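Local coordinates for gifsy-2 prophage ATP-binding sugar transporter-like protein (Salmonella typhimurium LT2, PDB 2PP6) that is of unsettled function, a small prophage-encoded beta-barrel protein that may bind ATP and take part in sugar transport, at residues Lys53-Phe58 with Val70-Ser75. Residues are numbered along the deposited sequence; the frame is centred on the assembly and turned at random.
Sequences KNVVVF and VVLRGS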
# COMPACT_ATOMS: atom_id res chain seq x y z
N LYS A 53 9.87 2.68 -29.42
CA LYS A 53 8.88 2.50 -28.36
C LYS A 53 9.37 1.61 -27.20
O LYS A 53 10.17 0.70 -27.39
CB LYS A 53 7.61 1.89 -28.97
CG LYS A 53 6.43 1.81 -28.02
CD LYS A 53 5.68 3.12 -27.95
CE LYS A 53 5.01 3.43 -29.27
NZ LYS A 53 4.18 4.66 -29.19
N ASN A 54 8.86 1.89 -26.00
CA ASN A 54 9.25 1.13 -24.81
C ASN A 54 8.03 0.68 -24.00
O ASN A 54 7.14 1.48 -23.73
CB ASN A 54 10.16 2.00 -23.95
CG ASN A 54 11.31 1.22 -23.38
OD1 ASN A 54 11.16 0.53 -22.37
ND2 ASN A 54 12.46 1.29 -24.03
N VAL A 55 7.97 -0.59 -23.61
CA VAL A 55 6.81 -1.08 -22.86
C VAL A 55 7.17 -2.19 -21.89
O VAL A 55 8.13 -2.93 -22.13
CB VAL A 55 5.77 -1.68 -23.80
CG1 VAL A 55 5.52 -0.75 -24.97
CG2 VAL A 55 6.24 -3.05 -24.28
N VAL A 56 6.41 -2.33 -20.81
CA VAL A 56 6.69 -3.43 -19.90
C VAL A 56 5.52 -4.42 -19.98
O VAL A 56 4.36 -4.04 -20.07
CB VAL A 56 6.96 -2.94 -18.45
CG1 VAL A 56 7.09 -1.46 -18.43
CG2 VAL A 56 5.91 -3.45 -17.53
N VAL A 57 5.86 -5.71 -19.99
CA VAL A 57 4.90 -6.79 -20.13
C VAL A 57 4.27 -7.25 -18.82
O VAL A 57 4.96 -7.74 -17.93
CB VAL A 57 5.58 -7.99 -20.82
CG1 VAL A 57 4.57 -9.10 -21.08
CG2 VAL A 57 6.21 -7.53 -22.11
N PHE A 58 2.96 -7.14 -18.72
CA PHE A 58 2.28 -7.55 -17.49
C PHE A 58 1.75 -8.98 -17.46
O PHE A 58 1.76 -9.61 -16.41
CB PHE A 58 1.16 -6.58 -17.16
CG PHE A 58 1.65 -5.30 -16.51
CD1 PHE A 58 1.29 -5.00 -15.21
CD2 PHE A 58 2.48 -4.42 -17.20
CE1 PHE A 58 1.75 -3.82 -14.61
CE2 PHE A 58 2.94 -3.25 -16.61
CZ PHE A 58 2.58 -2.95 -15.31
N VAL A 70 6.52 -7.91 -32.62
CA VAL A 70 5.47 -7.48 -31.74
C VAL A 70 4.47 -6.64 -32.50
O VAL A 70 4.85 -5.62 -33.04
CB VAL A 70 6.04 -6.61 -30.61
CG1 VAL A 70 4.91 -6.05 -29.76
CG2 VAL A 70 7.02 -7.42 -29.79
N VAL A 71 3.21 -7.06 -32.55
CA VAL A 71 2.22 -6.24 -33.24
C VAL A 71 1.57 -5.34 -32.21
O VAL A 71 0.89 -5.82 -31.30
CB VAL A 71 1.13 -7.06 -33.92
CG1 VAL A 71 0.14 -6.12 -34.59
CG2 VAL A 71 1.75 -8.02 -34.92
N LEU A 72 1.76 -4.04 -32.35
CA LEU A 72 1.21 -3.09 -31.40
C LEU A 72 0.51 -1.96 -32.12
O LEU A 72 1.09 -1.29 -32.97
CB LEU A 72 2.34 -2.56 -30.51
CG LEU A 72 2.16 -1.23 -29.77
CD1 LEU A 72 0.85 -1.22 -29.03
CD2 LEU A 72 3.31 -1.06 -28.81
N ARG A 73 -0.75 -1.75 -31.77
CA ARG A 73 -1.55 -0.71 -32.39
C ARG A 73 -1.57 -0.77 -33.92
O ARG A 73 -1.67 0.25 -34.60
CB ARG A 73 -1.09 0.65 -31.89
CG ARG A 73 -1.95 1.11 -30.75
CD ARG A 73 -1.38 2.30 -30.02
NE ARG A 73 -2.34 2.77 -29.03
CZ ARG A 73 -2.07 3.66 -28.09
NH1 ARG A 73 -0.85 4.19 -28.02
NH2 ARG A 73 -3.01 4.03 -27.23
N GLY A 74 -1.50 -1.98 -34.47
CA GLY A 74 -1.55 -2.13 -35.90
C GLY A 74 -0.21 -2.13 -36.59
O GLY A 74 -0.14 -2.39 -37.79
N SER A 75 0.86 -1.85 -35.86
CA SER A 75 2.18 -1.81 -36.48
C SER A 75 3.07 -2.92 -35.96
O SER A 75 2.89 -3.40 -34.84
CB SER A 75 2.84 -0.46 -36.22
OG SER A 75 1.86 0.57 -36.17
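The CA atoms of Lys53 and Leu72, the nearest across segments 53-58 and 70-75, are 10.0 Å apart over the inside of a small barrel, with no backbone pairing between the segments. The gap is bridged by side chains alone. Leu72 reaches in from strand 69-72. With CG roughly anti to the backbone N (chi1 159°) and CD1 folded back (chi2 50°), CD2 is the branch that extends furthest from CA toward strand 53-57. Leu72 CD2 meets Lys53 CG at 4.3 Å, against the aliphatic part of the lysine. The same methyl, Leu72 CD2, lies 4.4 Å from Val55 CG1. The CB atoms of Lys53 and Val55 point toward strand 69-72 and that of Asn54 points away; of Lys53 and Val55, only Val55 is buried. The contact is small and loose, burying 89 Å² in all, and is apolar apart from the lysine end. There, Lys53 NZ and Arg73 NH1 come within 5.2 Å of each other. Glu38 probably offsets these like charges: it forms a salt bridge with Arg73 and a long, weak ion pair with Lys53. Just past Leu72 the chain reverses in a type I' turn from Leu72 to Ser75, a tight beta hairpin. Two backbone bonds close it, Leu72 N to Ser75 O at 2.8 Å and Ser75 N to Leu72 O at 3.0 Å. Around the contact, strand 53-57 is hydrogen-bonded to strand 88-95 and, through Val56 and Val37, to strand 32-38. Val55 also packs on Val36, while Leu72 rests on Met25 and Val27 of strand 25-29.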